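Long-range contact in methyl-coenzyme M reductase gamma subunit (PDB 7NKG), which belongs to an enzyme that binds factor 430 and coenzyme M and, as in its family, probably catalyses the methane-forming reduction of methyl-coenzyme M with coenzyme B: residues L41-H54 with A77-T89. Residues are numbered along the deposited sequence; the frame is centred on the assembly and turned at random.
Sequences LGHRAPGSDYPSTH and AAAGDRIRYVQWT
H43 NE2 donates to Y85 O at 2.8 Å, in the carbonyl plane on a lone pair, with the acceptor also in the imidazole plane. T53 N meets G80 O at 2.9 Å, the C=O...N angle of 171° putting the donor almost end-on.

Packing on the ring holds the imidazole further: R84 CB covers one face in a CH-pi contact, 3.7 Å from the centroid, while the edge turns to the Y85 face in an offset edge-to-face pair, planes at 70°. A chi1 of -56° sets CG beside the backbone N, which brings the H43 ring over R84 CB, CG and CD with NE2 at Y85 O; an alanine here would probably leave Y85 O without its imidazole donor and the R84 methylenes uncovered.

Topologically, the loop after helix 34-41 runs beside strand 83-90, an inner strand of an antiparallel sheet, and reaches the Schellman motif at G80, where S52 and D81 form a single beta bridge.

Directly, L41 CD2 packs on V86 CG2, and the R82 guanidinium lays a face over S52 O, NH2 3.2 Å away at a poor bonding angle, while NH1 bonds to the backbone of another protein's chain. Water adds a link from H43 O to R84 NE; R84 NH2 bonds to that other chain's backbone.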
# COMPACT_ATOMS: atom_id res chain seq x y z
N LEU C 41 17.74 29.74 31.27
CA LEU C 41 17.73 28.56 30.39
C LEU C 41 16.79 27.42 30.92
O LEU C 41 16.23 26.68 30.12
CB LEU C 41 19.15 28.07 30.09
CG LEU C 41 20.09 29.11 29.45
CD1 LEU C 41 21.44 28.49 29.15
CD2 LEU C 41 19.51 29.70 28.14
N GLY C 42 16.56 27.36 32.24
CA GLY C 42 15.63 26.41 32.84
C GLY C 42 15.97 24.94 32.81
O GLY C 42 15.07 24.10 32.94
N HIS C 43 17.26 24.59 32.69
CA HIS C 43 17.69 23.19 32.61
C HIS C 43 18.02 22.60 33.98
O HIS C 43 17.91 21.38 34.16
CB HIS C 43 18.91 23.06 31.70
CG HIS C 43 18.67 23.61 30.33
ND1 HIS C 43 17.51 23.31 29.64
CD2 HIS C 43 19.44 24.40 29.56
CE1 HIS C 43 17.60 23.95 28.48
NE2 HIS C 43 18.76 24.60 28.38
N ARG C 44 18.49 23.43 34.91
CA ARG C 44 18.85 22.98 36.25
C ARG C 44 18.82 24.17 37.22
O ARG C 44 18.78 25.33 36.78
CB ARG C 44 20.25 22.30 36.27
CG ARG C 44 21.40 23.28 36.08
CD ARG C 44 22.76 22.62 36.03
NE ARG C 44 23.82 23.57 36.36
CZ ARG C 44 24.26 24.53 35.55
NH1 ARG C 44 23.75 24.67 34.33
NH2 ARG C 44 25.21 25.36 35.96
N ALA C 45 18.88 23.90 38.54
CA ALA C 45 18.85 24.97 39.53
C ALA C 45 20.09 25.86 39.41
O ALA C 45 21.19 25.31 39.30
CB ALA C 45 18.78 24.38 40.93
N PRO C 46 19.98 27.21 39.43
CA PRO C 46 21.20 28.04 39.37
C PRO C 46 22.19 27.71 40.49
O PRO C 46 21.77 27.46 41.62
CB PRO C 46 20.67 29.47 39.51
CG PRO C 46 19.26 29.38 39.09
CD PRO C 46 18.78 28.05 39.53
N GLY C 47 23.47 27.65 40.15
CA GLY C 47 24.52 27.32 41.10
C GLY C 47 24.79 25.83 41.24
O GLY C 47 25.84 25.46 41.75
N SER C 48 23.85 24.96 40.80
CA SER C 48 24.03 23.51 40.91
C SER C 48 25.01 22.98 39.88
O SER C 48 25.25 23.61 38.85
CB SER C 48 22.69 22.80 40.76
OG SER C 48 22.23 22.78 39.42
N ASP C 49 25.57 21.79 40.14
CA ASP C 49 26.49 21.16 39.19
C ASP C 49 25.70 20.63 37.98
O ASP C 49 24.48 20.38 38.06
CB ASP C 49 27.34 20.04 39.82
CG ASP C 49 28.67 19.79 39.11
OD1 ASP C 49 28.98 20.51 38.13
OD2 ASP C 49 29.39 18.84 39.52
N TYR C 50 26.39 20.53 36.83
CA TYR C 50 25.79 20.03 35.60
C TYR C 50 25.50 18.53 35.74
O TYR C 50 26.45 17.77 35.94
CB TYR C 50 26.75 20.21 34.41
CG TYR C 50 27.10 21.65 34.09
CD1 TYR C 50 26.26 22.43 33.32
CD2 TYR C 50 28.28 22.22 34.56
CE1 TYR C 50 26.56 23.76 33.05
CE2 TYR C 50 28.60 23.54 34.27
CZ TYR C 50 27.74 24.31 33.51
OH TYR C 50 28.07 25.60 33.19
N PRO C 51 24.24 18.05 35.63
CA PRO C 51 24.01 16.60 35.69
C PRO C 51 24.64 15.87 34.51
O PRO C 51 24.94 16.48 33.48
CB PRO C 51 22.48 16.46 35.67
CG PRO C 51 21.92 17.81 35.64
CD PRO C 51 22.99 18.80 35.38
N SER C 52 24.84 14.56 34.67
CA SER C 52 25.44 13.71 33.64
C SER C 52 24.38 12.83 33.01
O SER C 52 23.28 12.64 33.56
CB SER C 52 26.50 12.81 34.27
OG SER C 52 27.64 13.53 34.72
N THR C 53 24.71 12.26 31.86
CA THR C 53 23.88 11.25 31.22
C THR C 53 24.05 9.95 32.07
O THR C 53 25.03 9.81 32.82
CB THR C 53 24.38 10.99 29.79
OG1 THR C 53 25.75 10.54 29.88
CG2 THR C 53 24.26 12.23 28.89
N HIS C 54 23.13 8.99 31.93
CA HIS C 54 23.20 7.70 32.62
C HIS C 54 22.82 6.63 31.60
O HIS C 54 21.70 6.13 31.60
CB HIS C 54 22.31 7.68 33.87
CG HIS C 54 22.74 8.72 34.86
ND1 HIS C 54 23.90 8.56 35.59
CD2 HIS C 54 22.22 9.94 35.11
CE1 HIS C 54 24.03 9.67 36.31
NE2 HIS C 54 23.04 10.53 36.05
N ALA C 77 31.44 17.41 26.76
CA ALA C 77 31.48 16.02 26.32
C ALA C 77 32.37 15.20 27.26
O ALA C 77 31.98 14.11 27.68
CB ALA C 77 32.02 15.93 24.90
N ALA C 78 33.53 15.74 27.65
CA ALA C 78 34.43 15.05 28.57
C ALA C 78 33.75 14.74 29.91
O ALA C 78 33.97 13.68 30.47
CB ALA C 78 35.67 15.90 28.80
N ALA C 79 32.88 15.65 30.40
CA ALA C 79 32.16 15.47 31.67
C ALA C 79 30.88 14.62 31.55
O ALA C 79 30.30 14.26 32.57
CB ALA C 79 31.82 16.82 32.26
N GLY C 80 30.43 14.35 30.33
CA GLY C 80 29.22 13.57 30.11
C GLY C 80 27.95 14.35 30.38
O GLY C 80 26.93 13.76 30.70
N ASP C 81 27.97 15.69 30.15
CA ASP C 81 26.77 16.51 30.39
C ASP C 81 25.61 16.07 29.54
O ASP C 81 25.81 15.52 28.45
CB ASP C 81 27.02 17.98 30.07
CG ASP C 81 28.01 18.72 30.94
OD1 ASP C 81 28.45 18.15 31.96
OD2 ASP C 81 28.33 19.88 30.61
N ARG C 82 24.39 16.37 29.99
CA ARG C 82 23.21 16.12 29.18
C ARG C 82 23.19 17.13 28.01
O ARG C 82 23.78 18.21 28.11
CB ARG C 82 21.94 16.28 30.01
CG ARG C 82 21.88 15.28 31.17
CD ARG C 82 20.51 15.17 31.82
NE ARG C 82 20.05 13.78 31.92
CZ ARG C 82 19.95 13.03 33.03
NH1 ARG C 82 19.51 11.78 32.95
NH2 ARG C 82 20.29 13.53 34.21
N ILE C 83 22.53 16.77 26.91
CA ILE C 83 22.38 17.69 25.79
C ILE C 83 21.25 18.65 26.17
O ILE C 83 20.11 18.20 26.37
CB ILE C 83 22.06 16.95 24.46
CG1 ILE C 83 23.19 15.96 24.06
CG2 ILE C 83 21.77 17.97 23.31
CD1 ILE C 83 24.59 16.59 23.76
N ARG C 84 21.54 19.95 26.19
CA ARG C 84 20.56 21.00 26.47
C ARG C 84 20.54 22.04 25.36
O ARG C 84 21.37 21.98 24.45
CB ARG C 84 20.86 21.65 27.84
CG ARG C 84 20.77 20.69 29.01
CD ARG C 84 19.44 20.00 29.16
NE ARG C 84 19.36 19.37 30.47
CZ ARG C 84 18.47 18.45 30.83
NH1 ARG C 84 18.48 17.96 32.06
NH2 ARG C 84 17.54 18.04 29.97
N TYR C 85 19.64 23.03 25.43
CA TYR C 85 19.47 23.97 24.34
C TYR C 85 19.34 25.44 24.74
O TYR C 85 19.00 25.76 25.89
CB TYR C 85 18.25 23.53 23.54
CG TYR C 85 16.97 23.84 24.26
CD1 TYR C 85 16.46 22.97 25.21
CD2 TYR C 85 16.32 25.04 24.07
CE1 TYR C 85 15.38 23.32 26.00
CE2 TYR C 85 15.21 25.38 24.81
CZ TYR C 85 14.80 24.57 25.84
OH TYR C 85 13.65 24.92 26.49
N VAL C 86 19.57 26.33 23.75
CA VAL C 86 19.39 27.77 23.85
C VAL C 86 18.60 28.12 22.58
O VAL C 86 19.11 27.86 21.48
CB VAL C 86 20.75 28.52 23.89
CG1 VAL C 86 20.54 30.03 23.77
CG2 VAL C 86 21.51 28.19 25.16
N GLN C 87 17.37 28.62 22.71
CA GLN C 87 16.55 28.95 21.54
C GLN C 87 16.15 30.41 21.57
O GLN C 87 15.63 30.88 22.58
CB GLN C 87 15.31 28.05 21.46
CG GLN C 87 14.45 28.35 20.23
CD GLN C 87 13.56 27.19 19.88
OE1 GLN C 87 13.96 26.27 19.17
NE2 GLN C 87 12.32 27.20 20.38
N TRP C 88 16.34 31.10 20.43
CA TRP C 88 16.07 32.52 20.26
C TRP C 88 15.02 32.80 19.19
O TRP C 88 15.00 32.12 18.17
CB TRP C 88 17.35 33.24 19.82
CG TRP C 88 18.27 33.58 20.95
CD1 TRP C 88 19.40 32.91 21.32
CD2 TRP C 88 18.12 34.67 21.87
NE1 TRP C 88 19.96 33.51 22.43
CE2 TRP C 88 19.20 34.60 22.78
CE3 TRP C 88 17.19 35.71 22.00
CZ2 TRP C 88 19.37 35.53 23.80
CZ3 TRP C 88 17.34 36.61 23.03
CH2 TRP C 88 18.43 36.52 23.92
N THR C 89 14.20 33.82 19.42
CA THR C 89 13.26 34.37 18.44
C THR C 89 13.72 35.80 18.23
O THR C 89 14.03 36.50 19.20
CB THR C 89 11.83 34.30 18.94
OG1 THR C 89 11.47 32.92 19.09
CG2 THR C 89 10.85 34.99 18.00
O HOH W 1 20.47 19.88 33.05
O HOH W 2 24.13 18.38 32.04
O HOH W 3 28.17 16.15 33.72